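Local coordinates for protein triphenylmethane reductase (Citrobacter sp., PDB 2JL1) that binds NADP(H) in a Rossmann-type domain of the NmrA-like family and probably uses it to reduce triphenylmethane dyes, at residues Ser59-Phe64 / Val91-Asp96; Gly106-Glu111 / Thr195-Ser200; Val162-Ser167 / Val226-Glu231. All coordinates share one frame; numbering follows the deposited sequence.

Contact 1. Residues Ser59-Phe64 / Val91-Asp96; sequences SLQKAF and VKAARD
Helix 59-63 and helix 91-96 run in the same general direction, their axes 8.5 Å apart at closest approach and crossing at -41°; the small Ala93 side chain is consistent with so close an approach. Its methyl is met by Leu60 from one side, CB to CB at 3.4 Å, which is tighter than ordinary van der Waals contact. With CG anti to its carbonyl carbon (chi1 -62°), Phe64 turns its ring edge-on to the backbone between Ala93 and Ala94, Phe64 CD2 lying 3.4 Å from Ala94 N and 4.0 Å from Ala94 CB. At the margin the bent chain of Gln61 brings its amide obliquely against the Asp96 carboxylate. That carboxylate is already held within its own helix: Lys92 NZ binds Asp96 OD2 at 2.7 Å, on the syn lone pair, while Arg95 NE and NH2 both grip OD1 side-on. Arg95 also forms a salt bridge with Asp79 of the second subunit. Leu60 touches the NADP-binding Tyr54, which puts the pair next to the cofactor site. Inward, Phe64 packs on Ile32 and Leu70, and Ala94 also meets Leu70, so the first helix lies over strands 29-33 and 69-72 and the second over 69-72.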
loop_
_atom_site.group_PDB
_atom_site.type_symbol
_atom_site.label_atom_id
_atom_site.label_comp_id
_atom_site.label_asym_id
_atom_site.label_seq_id
_atom_site.Cartn_x
_atom_site.Cartn_y
_atom_site.Cartn_z
ATOM N N SER A 59 -12.648 -3.802 -18.675
ATOM C CA SER A 59 -13.719 -2.816 -18.520
ATOM C C SER A 59 -13.200 -1.451 -18.036
ATOM O O SER A 59 -13.704 -0.411 -18.456
ATOM C CB SER A 59 -14.822 -3.340 -17.585
ATOM O OG SER A 59 -14.542 -3.036 -16.226
ATOM N N LEU A 60 -12.193 -1.458 -17.157
ATOM C CA LEU A 60 -11.631 -0.216 -16.619
ATOM C C LEU A 60 -10.744 0.497 -17.639
ATOM O O LEU A 60 -10.759 1.725 -17.746
ATOM C CB LEU A 60 -10.824 -0.504 -15.346
ATOM C CG LEU A 60 -11.600 -1.066 -14.162
ATOM C CD1 LEU A 60 -10.608 -1.615 -13.140
ATOM C CD2 LEU A 60 -12.510 0.015 -13.568
ATOM N N GLN A 61 -9.964 -0.277 -18.385
ATOM C CA GLN A 61 -9.164 0.279 -19.472
ATOM C C GLN A 61 -10.043 1.108 -20.417
ATOM O O GLN A 61 -9.724 2.253 -20.745
ATOM C CB GLN A 61 -8.458 -0.847 -20.239
ATOM C CG GLN A 61 -7.406 -1.567 -19.403
ATOM C CD GLN A 61 -6.067 -0.841 -19.365
ATOM O OE1 GLN A 61 -5.350 -0.900 -18.350
ATOM N NE2 GLN A 61 -5.706 -0.175 -20.479
ATOM N N LYS A 62 -11.173 0.540 -20.807
ATOM C CA LYS A 62 -12.108 1.214 -21.706
ATOM C C LYS A 62 -12.811 2.409 -21.042
ATOM O O LYS A 62 -12.948 3.467 -21.664
ATOM C CB LYS A 62 -13.128 0.208 -22.246
ATOM C CG LYS A 62 -12.481 -1.012 -22.912
ATOM C CD LYS A 62 -13.477 -2.143 -23.146
ATOM C CE LYS A 62 -12.743 -3.474 -23.285
ATOM N NZ LYS A 62 -13.547 -4.509 -24.025
ATOM N N ALA A 63 -13.241 2.253 -19.787
ATOM C CA ALA A 63 -13.930 3.333 -19.080
ATOM C C ALA A 63 -13.055 4.571 -18.864
ATOM O O ALA A 63 -13.536 5.713 -18.943
ATOM C CB ALA A 63 -14.513 2.833 -17.756
ATOM N N PHE A 64 -11.768 4.347 -18.603
ATOM C CA PHE A 64 -10.851 5.443 -18.325
ATOM C C PHE A 64 -10.240 6.036 -19.594
ATOM O O PHE A 64 -9.500 7.016 -19.507
ATOM C CB PHE A 64 -9.709 4.998 -17.390
ATOM C CG PHE A 64 -10.153 4.543 -16.025
ATOM C CD1 PHE A 64 -11.407 4.874 -15.521
ATOM C CD2 PHE A 64 -9.282 3.816 -15.220
ATOM C CE1 PHE A 64 -11.799 4.447 -14.244
ATOM C CE2 PHE A 64 -9.653 3.400 -13.942
ATOM C CZ PHE A 64 -10.910 3.715 -13.448
ATOM N N VAL A 91 -6.004 1.477 -10.219
ATOM C CA VAL A 91 -4.811 2.316 -10.358
ATOM C C VAL A 91 -4.047 1.941 -11.629
ATOM O O VAL A 91 -3.615 2.836 -12.372
ATOM C CB VAL A 91 -3.906 2.195 -9.103
ATOM C CG1 VAL A 91 -2.619 2.988 -9.264
ATOM C CG2 VAL A 91 -4.658 2.665 -7.875
ATOM N N LYS A 92 -3.899 0.642 -11.901
ATOM C CA LYS A 92 -3.168 0.235 -13.123
ATOM C C LYS A 92 -3.920 0.653 -14.379
ATOM O O LYS A 92 -3.310 1.140 -15.330
ATOM C CB LYS A 92 -2.899 -1.263 -13.178
ATOM C CG LYS A 92 -1.853 -1.627 -14.244
ATOM C CD LYS A 92 -1.759 -3.098 -14.448
ATOM C CE LYS A 92 -0.755 -3.413 -15.555
ATOM N NZ LYS A 92 -1.420 -3.226 -16.867
ATOM N N ALA A 93 -5.241 0.459 -14.378
ATOM C CA ALA A 93 -6.095 0.897 -15.494
ATOM C C ALA A 93 -5.974 2.410 -15.732
ATOM O O ALA A 93 -5.791 2.863 -16.882
ATOM C CB ALA A 93 -7.533 0.498 -15.265
ATOM N N ALA A 94 -6.013 3.176 -14.647
ATOM C CA ALA A 94 -5.824 4.624 -14.708
ATOM C C ALA A 94 -4.455 4.983 -15.293
ATOM O O ALA A 94 -4.361 5.828 -16.190
ATOM C CB ALA A 94 -6.033 5.260 -13.311
ATOM N N ARG A 95 -3.394 4.337 -14.803
ATOM C CA ARG A 95 -2.054 4.566 -15.343
ATOM C C ARG A 95 -2.049 4.262 -16.865
ATOM O O ARG A 95 -1.625 5.111 -17.669
ATOM C CB ARG A 95 -1.012 3.714 -14.607
ATOM C CG ARG A 95 0.471 4.065 -14.876
ATOM C CD ARG A 95 0.972 3.558 -16.246
ATOM N NE ARG A 95 0.750 2.127 -16.436
ATOM C CZ ARG A 95 1.598 1.182 -16.063
ATOM N NH1 ARG A 95 2.754 1.502 -15.481
ATOM N NH2 ARG A 95 1.295 -0.087 -16.277
ATOM N N ASP A 96 -2.519 3.069 -17.235
ATOM C CA ASP A 96 -2.505 2.607 -18.645
ATOM C C ASP A 96 -3.318 3.504 -19.565
ATOM O O ASP A 96 -2.976 3.663 -20.726
ATOM C CB ASP A 96 -3.047 1.178 -18.768
ATOM C CG ASP A 96 -2.157 0.140 -18.094
ATOM O OD1 ASP A 96 -0.997 0.467 -17.767
ATOM O OD2 ASP A 96 -2.631 -1.007 -17.896
#

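Contact 2. Residues Gly106-Glu111 / Thr195-Ser200; sequences GYAFAE and TYNLVS
Phe109 and Asn197 lie flat against each other, the phenyl ring and the carboxamide only 7° from parallel. The amide sits toward the rim of the ring, with Asn197 CG 3.9 Å above the plane of the Phe109 ring. Beside it Asn197 CB stands over the face of the same ring in a CH-pi contact, 4.2 Å from the centroid. The stacked amide is also tied to the backbone of the residue it covers: Phe109 N donates to Asn197 OD1 at 3.0 Å in an almost straight bond (170° at the hydrogen), although the donor stands above the carbonyl plane. Asn197 CG is anti to its carbonyl carbon (chi1 -68°), a setting that carries the amide across to the turn; hydrogen bond and stack together should limit its rotation.

Val199, two residues further on, approaches at about a right angle to Phe109. Its CG1 presses on the Ala108 methyl, with Val199 CG1 and Ala108 CB a tight 3.4 Å apart, and reaches the ring obliquely, 4.1 Å from Phe109 CE2. Ala108 and Phe109 are the central residues of a type II beta turn from Tyr107 to Ala110, and Phe109 has positive phi.

Strand 135-140 lies between strands 101-107 and 194-198 in the sheet, and the turn after strand 101-107 meets the last residues of strand 194-198 and Val199 close to its C-terminal end. Val199 also touches the NADP-binding Ala141. The C-terminal ends of parallel strands are where a Rossmann fold builds its cofactor and substrate site, and this contact joins the turn after one strand to the C-terminal end of another.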
loop_
_atom_site.group_PDB
_atom_site.type_symbol
_atom_site.label_atom_id
_atom_site.label_comp_id
_atom_site.label_asym_id
_atom_site.label_seq_id
_atom_site.Cartn_x
_atom_site.Cartn_y
_atom_site.Cartn_z
ATOM N N GLY A 106 -9.851 8.459 0.479
ATOM C CA GLY A 106 -9.121 7.670 1.481
ATOM C C GLY A 106 -9.780 7.844 2.833
ATOM O O GLY A 106 -10.993 8.005 2.923
ATOM N N TYR A 107 -8.984 7.779 3.885
ATOM C CA TYR A 107 -9.517 7.783 5.244
ATOM C C TYR A 107 -8.589 8.677 6.060
ATOM O O TYR A 107 -7.366 8.522 5.998
ATOM C CB TYR A 107 -9.592 6.347 5.766
ATOM C CG TYR A 107 -10.118 6.189 7.172
ATOM C CD1 TYR A 107 -11.393 6.663 7.520
ATOM C CD2 TYR A 107 -9.356 5.546 8.149
ATOM C CE1 TYR A 107 -11.900 6.522 8.828
ATOM C CE2 TYR A 107 -9.853 5.391 9.470
ATOM C CZ TYR A 107 -11.133 5.883 9.792
ATOM O OH TYR A 107 -11.642 5.753 11.080
ATOM N N ALA A 108 -9.173 9.658 6.754
ATOM C CA ALA A 108 -8.420 10.671 7.478
ATOM C C ALA A 108 -7.602 10.026 8.568
ATOM O O ALA A 108 -8.049 9.072 9.231
ATOM C CB ALA A 108 -9.359 11.716 8.075
ATOM N N PHE A 109 -6.406 10.547 8.751
ATOM C CA PHE A 109 -5.495 10.092 9.792
ATOM C C PHE A 109 -5.239 8.587 9.755
ATOM O O PHE A 109 -5.047 7.959 10.805
ATOM C CB PHE A 109 -5.965 10.578 11.163
ATOM C CG PHE A 109 -6.177 12.068 11.210
ATOM C CD1 PHE A 109 -5.094 12.941 11.097
ATOM C CD2 PHE A 109 -7.442 12.587 11.315
ATOM C CE1 PHE A 109 -5.282 14.330 11.129
ATOM C CE2 PHE A 109 -7.646 13.968 11.354
ATOM C CZ PHE A 109 -6.562 14.837 11.259
ATOM N N ALA A 110 -5.207 8.019 8.544
ATOM C CA ALA A 110 -5.126 6.555 8.390
ATOM C C ALA A 110 -3.918 5.947 9.133
ATOM O O ALA A 110 -4.024 4.850 9.721
ATOM C CB ALA A 110 -5.090 6.177 6.898
ATOM N N GLU A 111 -2.792 6.651 9.137
ATOM C CA GLU A 111 -1.572 6.131 9.784
ATOM C C GLU A 111 -1.750 5.868 11.287
ATOM O O GLU A 111 -1.053 5.029 11.865
ATOM C CB GLU A 111 -0.420 7.102 9.606
ATOM C CG GLU A 111 0.053 7.250 8.179
ATOM C CD GLU A 111 -0.650 8.382 7.429
ATOM O OE1 GLU A 111 -1.666 8.938 7.920
ATOM O OE2 GLU A 111 -0.161 8.715 6.336
ATOM N N THR A 195 -2.546 16.069 0.126
ATOM C CA THR A 195 -3.361 15.211 0.974
ATOM C C THR A 195 -4.185 16.150 1.854
ATOM O O THR A 195 -3.644 17.110 2.418
ATOM C CB THR A 195 -2.486 14.219 1.830
ATOM O OG1 THR A 195 -1.713 13.374 0.960
ATOM C CG2 THR A 195 -3.341 13.326 2.721
ATOM N N TYR A 196 -5.496 15.893 1.939
ATOM C CA TYR A 196 -6.373 16.625 2.841
ATOM C C TYR A 196 -6.992 15.653 3.815
ATOM O O TYR A 196 -7.431 14.578 3.416
ATOM C CB TYR A 196 -7.490 17.360 2.061
ATOM C CG TYR A 196 -6.957 18.389 1.119
ATOM C CD1 TYR A 196 -6.320 19.535 1.594
ATOM C CD2 TYR A 196 -7.050 18.206 -0.257
ATOM C CE1 TYR A 196 -5.779 20.498 0.700
ATOM C CE2 TYR A 196 -6.527 19.132 -1.140
ATOM C CZ TYR A 196 -5.902 20.271 -0.666
ATOM O OH TYR A 196 -5.400 21.178 -1.560
ATOM N N ASN A 197 -7.012 16.004 5.096
ATOM C CA ASN A 197 -7.761 15.209 6.079
ATOM C C ASN A 197 -9.100 15.907 6.273
ATOM O O ASN A 197 -9.171 16.942 6.912
ATOM C CB ASN A 197 -6.961 15.037 7.386
ATOM C CG ASN A 197 -5.730 14.157 7.215
ATOM O OD1 ASN A 197 -5.814 12.916 7.092
ATOM N ND2 ASN A 197 -4.567 14.787 7.248
ATOM N N LEU A 198 -10.146 15.356 5.647
ATOM C CA LEU A 198 -11.447 15.997 5.533
ATOM C C LEU A 198 -12.370 15.568 6.674
ATOM O O LEU A 198 -13.123 14.601 6.566
ATOM C CB LEU A 198 -12.054 15.740 4.122
ATOM C CG LEU A 198 -11.207 16.200 2.918
ATOM C CD1 LEU A 198 -11.795 15.736 1.561
ATOM C CD2 LEU A 198 -11.003 17.747 2.908
ATOM N N VAL A 199 -12.279 16.309 7.777
ATOM C CA VAL A 199 -12.976 15.992 9.008
ATOM C C VAL A 199 -13.555 17.285 9.603
ATOM O O VAL A 199 -13.284 18.412 9.130
ATOM C CB VAL A 199 -12.035 15.319 10.059
ATOM C CG1 VAL A 199 -11.333 14.087 9.494
ATOM C CG2 VAL A 199 -11.001 16.305 10.578
ATOM N N SER A 200 -14.323 17.121 10.666
ATOM C CA SER A 200 -14.932 18.260 11.361
ATOM C C SER A 200 -13.960 18.873 12.340
ATOM O O SER A 200 -13.254 18.152 13.029
ATOM C CB SER A 200 -16.132 17.779 12.171
ATOM O OG SER A 200 -16.804 18.873 12.756
#

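Contact 3. Residues Val162-Ser167 / Val226-Glu231; sequences VTNAGS and VSFEEE
This is a strand-to-helix junction at the C-terminal end of a small two-stranded parallel sheet, far from the cofactor: the end of strand 160-163 and the residues after it pack on the start of helix 228-237, just beyond strand 222-225. Pairing of the two strands carries on past the second one through Val226 N, which donates to Thr163 O at 3.0 Å. Next to this bond the valines meet, Val162 CG1 lying 3.8 Å from Val226 CG2.

Asn164 buries more surface here than any other residue of the contact. Its CG stands between backbone N and carbonyl carbon (chi1 52°), which directs the amide into the first turn of the helix, alongside Phe228 and across Glu231. Asn164 ND2 lies 3.5 Å from Phe228 CA, and its hydrogen bond goes to Ala249 O of helix 242-256. Asn164 OD1, in contrast, faces aliphatic carbon, 3.1 Å from Glu231 CG, and is buried without a polar partner. The amide and ring planes of Asn164 and Phe228 are 79° apart.

Both ends of the junction carry local motifs. Ser227 and Glu230 form a capping box: Glu230 N binds Ser227 OG, and Ser227 N returns a nearly straight bond (177°) to Glu230 OE1. On the strand side Thr163 OG1 accepts from Ala165 N in an ST turn and is also hydrogen-bonded to His223 NE2.

The Glu231 chain, bent at chi2, runs back past Val162 in the opposite direction. Glu231 OE2 comes within 3.1 Å of Val162 O, a meeting of two acceptors that might favour a protonated carboxyl group. Tyr252 of helix 242-256 packs on Thr163, Asn164 and Glu231.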
loop_
_atom_site.group_PDB
_atom_site.type_symbol
_atom_site.label_atom_id
_atom_site.label_comp_id
_atom_site.label_asym_id
_atom_site.label_seq_id
_atom_site.Cartn_x
_atom_site.Cartn_y
_atom_site.Cartn_z
ATOM N N VAL A 162 -28.217 3.685 22.168
ATOM C CA VAL A 162 -27.392 2.651 22.805
ATOM C C VAL A 162 -26.121 2.421 21.969
ATOM O O VAL A 162 -26.199 2.091 20.769
ATOM C CB VAL A 162 -28.208 1.314 22.992
ATOM C CG1 VAL A 162 -27.374 0.230 23.676
ATOM C CG2 VAL A 162 -29.455 1.556 23.807
ATOM N N THR A 163 -24.956 2.678 22.565
ATOM C CA THR A 163 -23.674 2.475 21.876
ATOM C C THR A 163 -22.649 1.949 22.844
ATOM O O THR A 163 -22.791 2.119 24.037
ATOM C CB THR A 163 -23.049 3.817 21.380
ATOM O OG1 THR A 163 -22.404 4.471 22.479
ATOM C CG2 THR A 163 -24.083 4.738 20.795
ATOM N N ASN A 164 -21.573 1.372 22.322
ATOM C CA ASN A 164 -20.400 1.114 23.155
ATOM C C ASN A 164 -19.256 2.102 22.888
ATOM O O ASN A 164 -18.092 1.746 23.056
ATOM C CB ASN A 164 -19.916 -0.340 22.991
ATOM C CG ASN A 164 -19.701 -0.727 21.540
ATOM O OD1 ASN A 164 -20.571 -0.513 20.701
ATOM N ND2 ASN A 164 -18.542 -1.312 21.234
ATOM N N ALA A 165 -19.596 3.351 22.546
ATOM C CA ALA A 165 -18.604 4.388 22.212
ATOM C C ALA A 165 -18.096 5.191 23.401
ATOM O O ALA A 165 -17.157 5.972 23.266
ATOM C CB ALA A 165 -19.172 5.352 21.166
ATOM N N GLY A 166 -18.704 5.009 24.566
ATOM C CA GLY A 166 -18.420 5.849 25.722
ATOM C C GLY A 166 -18.518 7.332 25.397
ATOM O O GLY A 166 -19.492 7.795 24.767
ATOM N N SER A 167 -17.490 8.072 25.814
ATOM C CA SER A 167 -17.401 9.486 25.580
ATOM C C SER A 167 -16.406 9.746 24.459
ATOM O O SER A 167 -15.839 10.817 24.376
ATOM C CB SER A 167 -16.975 10.207 26.874
ATOM O OG SER A 167 -15.642 9.869 27.227
ATOM N N VAL A 226 -22.974 0.860 26.751
ATOM C CA VAL A 226 -22.926 -0.586 27.045
ATOM C C VAL A 226 -21.588 -1.139 26.599
ATOM O O VAL A 226 -20.812 -0.422 25.991
ATOM C CB VAL A 226 -24.086 -1.389 26.368
ATOM C CG1 VAL A 226 -25.452 -0.972 26.932
ATOM C CG2 VAL A 226 -24.056 -1.237 24.858
ATOM N N SER A 227 -21.326 -2.414 26.901
ATOM C CA SER A 227 -20.136 -3.089 26.407
ATOM C C SER A 227 -20.236 -3.436 24.912
ATOM O O SER A 227 -21.324 -3.456 24.338
ATOM C CB SER A 227 -19.867 -4.354 27.234
ATOM O OG SER A 227 -20.767 -5.411 26.917
ATOM N N PHE A 228 -19.088 -3.702 24.295
ATOM C CA PHE A 228 -19.018 -4.296 22.973
ATOM C C PHE A 228 -20.005 -5.464 22.785
ATOM O O PHE A 228 -20.781 -5.490 21.820
ATOM C CB PHE A 228 -17.597 -4.777 22.706
ATOM C CG PHE A 228 -17.376 -5.302 21.308
ATOM C CD1 PHE A 228 -16.969 -4.446 20.288
ATOM C CD2 PHE A 228 -17.536 -6.656 21.020
ATOM C CE1 PHE A 228 -16.744 -4.927 18.993
ATOM C CE2 PHE A 228 -17.321 -7.138 19.722
ATOM C CZ PHE A 228 -16.926 -6.266 18.712
ATOM N N GLU A 229 -19.971 -6.424 23.698
ATOM C CA GLU A 229 -20.798 -7.628 23.559
ATOM C C GLU A 229 -22.276 -7.303 23.833
ATOM O O GLU A 229 -23.165 -7.827 23.164
ATOM C CB GLU A 229 -20.275 -8.770 24.454
ATOM C CG GLU A 229 -20.230 -10.181 23.798
ATOM C CD GLU A 229 -19.344 -10.280 22.528
ATOM O OE1 GLU A 229 -19.915 -10.533 21.446
ATOM O OE2 GLU A 229 -18.091 -10.118 22.596
ATOM N N GLU A 230 -22.539 -6.406 24.775
ATOM C CA GLU A 230 -23.903 -5.931 24.973
ATOM C C GLU A 230 -24.436 -5.196 23.729
ATOM O O GLU A 230 -25.590 -5.378 23.355
ATOM C CB GLU A 230 -23.996 -5.052 26.205
ATOM C CG GLU A 230 -23.877 -5.825 27.522
ATOM C CD GLU A 230 -23.755 -4.909 28.720
ATOM O OE1 GLU A 230 -23.087 -3.852 28.629
ATOM O OE2 GLU A 230 -24.335 -5.250 29.768
ATOM N N GLU A 231 -23.594 -4.392 23.086
ATOM C CA GLU A 231 -23.985 -3.712 21.842
ATOM C C GLU A 231 -24.367 -4.692 20.728
ATOM O O GLU A 231 -25.464 -4.596 20.171
ATOM C CB GLU A 231 -22.894 -2.755 21.350
ATOM C CG GLU A 231 -23.309 -1.915 20.116
ATOM C CD GLU A 231 -24.414 -0.893 20.414
ATOM O OE1 GLU A 231 -24.621 -0.526 21.595
ATOM O OE2 GLU A 231 -25.074 -0.458 19.457
HETATM O O HOH W 1 -19.603 2.208 26.360
#

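Contact 2 is the most central and the most buried, its centre about 11 Å from that of the chain; contacts 1 and 3 are partly buried and lie on opposite sides, their centres about 43 Å apart. Contact 1 lies in the helical layer against the seven-stranded sheet and contact 2 at its strand ends, helix 80-96 leading directly into strand 101-107, whereas contact 3 belongs to the separate two-stranded sheet. The chemistry follows place: Leu60 and Phe64 pack on alanines in contact 1, with charges at its rim near the second subunit; a strand-end amide stacks on and bonds to a turn in contact 2; one backbone bond and the buried Asn164 and Glu231 side chains join strand end to helix start in contact 3.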